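Local atomic coordinates of succinylglutamate desuccinylase (Chromobacterium violaceum, PDB entry 1YW4), a protein that probably hydrolyses N-succinylglutamate to succinate and glutamate, the last step of arginine breakdown by the succinyltransferase pathway, as a zinc-dependent enzyme of the AspA/AstE family. Residues F7-R18 with A29-L39. Numbering follows the deposited sequence.
Sequences FLQHALSSSDTR and ARWLAPGCVEL
Helix 7-12 packs beside the beta hairpin of strands 29-33 and 36-39, its axis inclined 34° to strand 29-33, and its backbone is nearest the hairpin at Ala11, whose CA lies 4.7 Å from Gly35 CA in the type II turn. A classic beta bulge, Leu32 and Ala33 set opposite Cys36, lies at the base of that turn and shares Ala33 and Cys36 with it. The packing illustrates how a single large aromatic can join a helix to a hairpin, here on the flank of the zinc-exopeptidase-like catalytic domain, away from the metal site.

Trp31 is that aromatic. Its indole is sandwiched: CB of Val37, the neighbour across the hairpin, sits over one face, while His10 CD2 lies over the other, 3.6 Å from Trp31 CE2. A chi1 of 176° carries the imidazole of His10 away from its own backbone N and over the indole, where the two ring planes meet obliquely, at 47°. At the N-terminal start of the helix, Phe7 brings CD1 within 3.8 Å of Trp31 CZ2, and its ring edge receives Val37 CG1 and Ala29 CB. Trp21 adds edge-to-face contacts to all three rings, and Leu70 of helix 61-75 also touches Phe7. Ala11 CB fits against the turn, 3.7 Å from Gly35 CA.

Beyond the helix, the chain returns over the hairpin. Arg18, its chain bent at chi2, lays its guanidinium flat above Ala33 CA, and its NE gives Leu32 O a weak hydrogen bond of 3.2 Å. The CA-H of Arg18 makes a bent contact with Trp31 O, with Arg18 CA 3.1 Å from Trp31 O, and one water donates to both Arg18 O and Trp31 O.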
ATOM      1  N   PHE A   7     -15.750  13.103  39.173  1.00 15.20           N
ATOM      2  CA  PHE A   7     -14.720  12.093  39.344  1.00 13.52           C
ATOM      3  C   PHE A   7     -13.368  12.758  39.095  1.00 13.75           C
ATOM      4  O   PHE A   7     -12.401  12.517  39.817  1.00 13.50           O
ATOM      5  CB  PHE A   7     -14.948  10.937  38.359  1.00 15.20           C
ATOM      6  CG  PHE A   7     -16.076  10.006  38.764  1.00 15.13           C
ATOM      7  CD1 PHE A   7     -15.816   8.680  39.082  1.00 13.17           C
ATOM      8  CD2 PHE A   7     -17.391  10.467  38.850  1.00 12.68           C
ATOM      9  CE1 PHE A   7     -16.837   7.814  39.484  1.00 17.43           C
ATOM     10  CE2 PHE A   7     -18.426   9.604  39.252  1.00 15.40           C
ATOM     11  CZ  PHE A   7     -18.144   8.280  39.568  1.00 15.65           C
ATOM     12  N   LEU A   8     -13.319  13.624  38.088  1.00 13.17           N
ATOM     13  CA  LEU A   8     -12.093  14.320  37.735  1.00 14.55           C
ATOM     14  C   LEU A   8     -11.546  15.161  38.883  1.00 13.77           C
ATOM     15  O   LEU A   8     -10.367  15.063  39.231  1.00 11.99           O
ATOM     16  CB  LEU A   8     -12.337  15.195  36.493  1.00 15.59           C
ATOM     17  CG  LEU A   8     -11.203  16.087  35.945  1.00 19.76           C
ATOM     18  CD1 LEU A   8     -11.258  17.422  36.627  1.00 22.69           C
ATOM     19  CD2 LEU A   8      -9.826  15.425  36.120  1.00 13.58           C
ATOM     20  N   GLN A   9     -12.407  15.976  39.484  1.00 13.85           N
ATOM     21  CA  GLN A   9     -11.989  16.839  40.583  1.00 15.15           C
ATOM     22  C   GLN A   9     -11.534  16.026  41.793  1.00 15.48           C
ATOM     23  O   GLN A   9     -10.615  16.422  42.513  1.00 14.64           O
ATOM     24  CB  GLN A   9     -13.128  17.778  40.987  1.00 16.15           C
ATOM     25  CG  GLN A   9     -12.629  19.015  41.684  1.00 17.42           C
ATOM     26  CD  GLN A   9     -11.604  19.751  40.836  1.00 19.32           C
ATOM     27  OE1 GLN A   9     -11.891  20.171  39.712  1.00 19.55           O
ATOM     28  NE2 GLN A   9     -10.397  19.893  41.366  1.00 18.20           N
ATOM     29  N   HIS A  10     -12.188  14.895  42.028  1.00 14.40           N
ATOM     30  CA  HIS A  10     -11.808  14.047  43.146  1.00 16.16           C
ATOM     31  C   HIS A  10     -10.369  13.597  42.927  1.00 15.40           C
ATOM     32  O   HIS A  10      -9.557  13.631  43.845  1.00 16.74           O
ATOM     33  CB  HIS A  10     -12.713  12.820  43.232  1.00 15.08           C
ATOM     34  CG  HIS A  10     -12.317  11.861  44.309  1.00 17.13           C
ATOM     35  ND1 HIS A  10     -12.581  12.084  45.644  1.00 17.14           N
ATOM     36  CD2 HIS A  10     -11.638  10.690  44.251  1.00 16.29           C
ATOM     37  CE1 HIS A  10     -12.084  11.092  46.361  1.00 16.09           C
ATOM     38  NE2 HIS A  10     -11.505  10.233  45.540  1.00 16.57           N
ATOM     39  N   ALA A  11     -10.079  13.172  41.697  1.00 17.21           N
ATOM     40  CA  ALA A  11      -8.752  12.703  41.301  1.00 18.29           C
ATOM     41  C   ALA A  11      -7.700  13.803  41.433  1.00 20.42           C
ATOM     42  O   ALA A  11      -6.582  13.554  41.888  1.00 20.18           O
ATOM     43  CB  ALA A  11      -8.790  12.197  39.858  1.00 17.75           C
ATOM     44  N   LEU A  12      -8.056  15.015  41.024  1.00 18.95           N
ATOM     45  CA  LEU A  12      -7.129  16.137  41.116  1.00 23.60           C
ATOM     46  C   LEU A  12      -6.952  16.599  42.557  1.00 25.94           C
ATOM     47  O   LEU A  12      -5.831  16.844  43.002  1.00 23.80           O
ATOM     48  CB  LEU A  12      -7.617  17.315  40.273  1.00 22.91           C
ATOM     49  CG  LEU A  12      -7.495  17.179  38.755  1.00 24.38           C
ATOM     50  CD1 LEU A  12      -8.069  18.426  38.098  1.00 22.96           C
ATOM     51  CD2 LEU A  12      -6.028  17.001  38.365  1.00 23.41           C
ATOM     52  N   SER A  13      -8.060  16.716  43.283  1.00 28.69           N
ATOM     53  CA  SER A  13      -8.020  17.167  44.672  1.00 35.27           C
ATOM     54  C   SER A  13      -7.627  16.049  45.623  1.00 39.10           C
ATOM     55  O   SER A  13      -7.548  16.252  46.834  1.00 39.67           O
ATOM     56  CB  SER A  13      -9.377  17.740  45.084  1.00 34.35           C
ATOM     57  OG  SER A  13      -9.649  18.935  44.373  1.00 34.99           O
ATOM     58  N   SER A  14      -7.383  14.872  45.051  1.00 44.02           N
ATOM     59  CA  SER A  14      -6.977  13.687  45.801  1.00 47.65           C
ATOM     60  C   SER A  14      -7.600  13.632  47.188  1.00 49.81           C
ATOM     61  O   SER A  14      -6.892  13.532  48.190  1.00 49.81           O
ATOM     62  CB  SER A  14      -5.452  13.652  45.926  1.00 48.19           C
ATOM     63  OG  SER A  14      -4.833  13.745  44.654  1.00 48.84           O
ATOM     64  N   SER A  15      -8.926  13.699  47.245  1.00 52.72           N
ATOM     65  CA  SER A  15      -9.623  13.655  48.523  1.00 55.99           C
ATOM     66  C   SER A  15      -9.232  12.409  49.306  1.00 56.72           C
ATOM     67  O   SER A  15      -8.952  12.479  50.505  1.00 58.13           O
ATOM     68  CB  SER A  15     -11.134  13.682  48.302  1.00 57.56           C
ATOM     69  OG  SER A  15     -11.529  14.902  47.696  1.00 59.62           O
ATOM     70  N   ASP A  16      -9.206  11.270  48.625  1.00 56.61           N
ATOM     71  CA  ASP A  16      -8.834  10.011  49.260  1.00 55.53           C
ATOM     72  C   ASP A  16      -7.745   9.348  48.424  1.00 54.34           C
ATOM     73  O   ASP A  16      -6.747   9.986  48.083  1.00 54.35           O
ATOM     74  CB  ASP A  16     -10.053   9.092  49.361  1.00 57.61           C
ATOM     75  CG  ASP A  16     -11.248   9.779  50.000  1.00 59.48           C
ATOM     76  OD1 ASP A  16     -11.143  10.198  51.175  1.00 60.72           O
ATOM     77  OD2 ASP A  16     -12.294   9.897  49.326  1.00 60.82           O
ATOM     78  N   THR A  17      -7.943   8.074  48.096  1.00 51.42           N
ATOM     79  CA  THR A  17      -6.988   7.318  47.293  1.00 48.77           C
ATOM     80  C   THR A  17      -7.603   6.059  46.672  1.00 45.98           C
ATOM     81  O   THR A  17      -7.660   5.928  45.448  1.00 45.41           O
ATOM     82  CB  THR A  17      -5.749   6.904  48.127  1.00 49.38           C
ATOM     83  OG1 THR A  17      -6.153   6.581  49.464  1.00 50.41           O
ATOM     84  CG2 THR A  17      -4.720   8.026  48.158  1.00 49.65           C
ATOM     85  N   ARG A  18      -8.053   5.136  47.516  1.00 42.13           N
ATOM     86  CA  ARG A  18      -8.654   3.890  47.051  1.00 39.23           C
ATOM     87  C   ARG A  18     -10.066   3.696  47.592  1.00 35.33           C
ATOM     88  O   ARG A  18     -10.476   2.579  47.912  1.00 34.40           O
ATOM     89  CB  ARG A  18      -7.778   2.699  47.456  1.00 41.38           C
ATOM     90  CG  ARG A  18      -6.678   2.343  46.462  1.00 45.11           C
ATOM     91  CD  ARG A  18      -5.624   3.430  46.324  1.00 47.72           C
ATOM     92  NE  ARG A  18      -4.498   2.972  45.509  1.00 51.28           N
ATOM     93  CZ  ARG A  18      -3.399   3.681  45.273  1.00 52.37           C
ATOM     94  NH1 ARG A  18      -3.266   4.897  45.790  1.00 54.22           N
ATOM     95  NH2 ARG A  18      -2.428   3.173  44.523  1.00 52.03           N
ATOM     96  N   ALA A  29     -18.045   2.047  42.279  1.00 17.58           N
ATOM     97  CA  ALA A  29     -16.931   2.667  41.583  1.00 17.50           C
ATOM     98  C   ALA A  29     -15.752   2.534  42.540  1.00 15.76           C
ATOM     99  O   ALA A  29     -15.809   3.019  43.674  1.00 17.22           O
ATOM    100  CB  ALA A  29     -17.231   4.126  41.291  1.00 15.97           C
ATOM    101  N   ARG A  30     -14.699   1.858  42.087  1.00 12.77           N
ATOM    102  CA  ARG A  30     -13.518   1.636  42.913  1.00 13.05           C
ATOM    103  C   ARG A  30     -12.307   2.399  42.414  1.00 12.23           C
ATOM    104  O   ARG A  30     -11.903   2.248  41.263  1.00 11.51           O
ATOM    105  CB  ARG A  30     -13.170   0.133  42.966  1.00 12.85           C
ATOM    106  CG  ARG A  30     -14.148  -0.714  43.765  1.00 17.41           C
ATOM    107  CD  ARG A  30     -13.857  -2.211  43.653  1.00 16.45           C
ATOM    108  NE  ARG A  30     -15.045  -2.987  44.007  1.00 17.92           N
ATOM    109  CZ  ARG A  30     -15.364  -4.173  43.495  1.00 19.57           C
ATOM    110  NH1 ARG A  30     -14.577  -4.742  42.591  1.00 16.43           N
ATOM    111  NH2 ARG A  30     -16.488  -4.781  43.875  1.00 19.76           N
ATOM    112  N   TRP A  31     -11.741   3.240  43.273  1.00 13.34           N
ATOM    113  CA  TRP A  31     -10.537   3.972  42.906  1.00 13.86           C
ATOM    114  C   TRP A  31      -9.384   3.011  43.130  1.00 14.73           C
ATOM    115  O   TRP A  31      -9.103   2.616  44.265  1.00 19.25           O
ATOM    116  CB  TRP A  31     -10.389   5.222  43.771  1.00 14.93           C
ATOM    117  CG  TRP A  31     -11.412   6.240  43.406  1.00 16.73           C
ATOM    118  CD1 TRP A  31     -12.670   6.367  43.929  1.00 16.79           C
ATOM    119  CD2 TRP A  31     -11.319   7.196  42.348  1.00 15.51           C
ATOM    120  NE1 TRP A  31     -13.366   7.341  43.255  1.00 17.58           N
ATOM    121  CE2 TRP A  31     -12.560   7.869  42.281  1.00 18.15           C
ATOM    122  CE3 TRP A  31     -10.308   7.550  41.445  1.00 14.95           C
ATOM    123  CZ2 TRP A  31     -12.817   8.878  41.343  1.00 15.81           C
ATOM    124  CZ3 TRP A  31     -10.566   8.552  40.512  1.00 15.51           C
ATOM    125  CH2 TRP A  31     -11.811   9.203  40.474  1.00 15.73           C
ATOM    126  N   LEU A  32      -8.733   2.626  42.038  1.00 14.88           N
ATOM    127  CA  LEU A  32      -7.631   1.675  42.079  1.00 15.66           C
ATOM    128  C   LEU A  32      -6.288   2.349  42.292  1.00 16.71           C
ATOM    129  O   LEU A  32      -5.339   1.712  42.733  1.00 19.36           O
ATOM    130  CB  LEU A  32      -7.598   0.880  40.770  1.00 16.40           C
ATOM    131  CG  LEU A  32      -8.878   0.133  40.357  1.00 17.88           C
ATOM    132  CD1 LEU A  32      -8.636  -0.571  39.029  1.00 13.48           C
ATOM    133  CD2 LEU A  32      -9.275  -0.881  41.430  1.00 19.56           C
ATOM    134  N   ALA A  33      -6.219   3.637  41.970  1.00 15.12           N
ATOM    135  CA  ALA A  33      -4.999   4.428  42.116  1.00 16.28           C
ATOM    136  C   ALA A  33      -5.413   5.859  41.834  1.00 15.46           C
ATOM    137  O   ALA A  33      -6.571   6.105  41.511  1.00 15.74           O
ATOM    138  CB  ALA A  33      -3.944   3.981  41.104  1.00 12.90           C
ATOM    139  N   PRO A  34      -4.485   6.822  41.969  1.00 16.88           N
ATOM    140  CA  PRO A  34      -4.852   8.213  41.700  1.00 15.57           C
ATOM    141  C   PRO A  34      -5.368   8.350  40.276  1.00 14.65           C
ATOM    142  O   PRO A  34      -4.750   7.866  39.331  1.00 15.86           O
ATOM    143  CB  PRO A  34      -3.545   8.962  41.934  1.00 18.62           C
ATOM    144  CG  PRO A  34      -2.895   8.147  43.028  1.00 16.70           C
ATOM    145  CD  PRO A  34      -3.121   6.740  42.527  1.00 16.97           C
ATOM    146  N   GLY A  35      -6.521   8.987  40.119  1.00 11.44           N
ATOM    147  CA  GLY A  35      -7.073   9.153  38.787  1.00 11.21           C
ATOM    148  C   GLY A  35      -7.496   7.890  38.055  1.00  8.66           C
ATOM    149  O   GLY A  35      -7.797   7.959  36.864  1.00 11.22           O
ATOM    150  N   CYS A  36      -7.511   6.739  38.725  1.00  9.10           N
ATOM    151  CA  CYS A  36      -7.947   5.507  38.068  1.00 10.26           C
ATOM    152  C   CYS A  36      -9.139   4.955  38.827  1.00 10.02           C
ATOM    153  O   CYS A  36      -9.023   4.635  40.009  1.00  8.50           O
ATOM    154  CB  CYS A  36      -6.809   4.482  38.042  1.00 10.18           C
ATOM    155  SG  CYS A  36      -5.333   5.153  37.185  1.00 13.94           S
ATOM    156  N   VAL A  37     -10.277   4.836  38.142  1.00 11.64           N
ATOM    157  CA  VAL A  37     -11.498   4.344  38.764  1.00 12.40           C
ATOM    158  C   VAL A  37     -12.220   3.297  37.900  1.00 14.37           C
ATOM    159  O   VAL A  37     -12.455   3.488  36.700  1.00 13.46           O
ATOM    160  CB  VAL A  37     -12.465   5.540  39.116  1.00 15.36           C
ATOM    161  CG1 VAL A  37     -12.869   6.295  37.849  1.00 15.92           C
ATOM    162  CG2 VAL A  37     -13.698   5.021  39.867  1.00 11.88           C
ATOM    163  N   GLU A  38     -12.544   2.176  38.533  1.00 12.51           N
ATOM    164  CA  GLU A  38     -13.210   1.069  37.872  1.00 12.65           C
ATOM    165  C   GLU A  38     -14.676   1.000  38.296  1.00 12.00           C
ATOM    166  O   GLU A  38     -14.977   0.973  39.491  1.00 12.00           O
ATOM    167  CB  GLU A  38     -12.502  -0.227  38.254  1.00 13.43           C
ATOM    168  CG  GLU A  38     -13.102  -1.456  37.636  1.00 16.26           C
ATOM    169  CD  GLU A  38     -12.644  -2.712  38.339  1.00 18.79           C
ATOM    170  OE1 GLU A  38     -11.782  -3.419  37.791  1.00 23.59           O
ATOM    171  OE2 GLU A  38     -13.144  -2.979  39.450  1.00 17.31           O
ATOM    172  N   LEU A  39     -15.579   0.968  37.319  1.00 12.93           N
ATOM    173  CA  LEU A  39     -17.012   0.902  37.604  1.00 13.72           C
ATOM    174  C   LEU A  39     -17.596  -0.392  37.037  1.00 10.54           C
ATOM    175  O   LEU A  39     -17.253  -0.796  35.930  1.00 12.07           O
ATOM    176  CB  LEU A  39     -17.754   2.121  37.001  1.00 11.86           C
ATOM    177  CG  LEU A  39     -17.351   3.540  37.439  1.00 14.68           C
ATOM    178  CD1 LEU A  39     -16.093   3.952  36.684  1.00 12.21           C
ATOM    179  CD2 LEU A  39     -18.467   4.538  37.139  1.00 16.23           C
TER
HETATM  180  O   HOH W   1     -10.875   0.713  45.885  1.00 29.55           O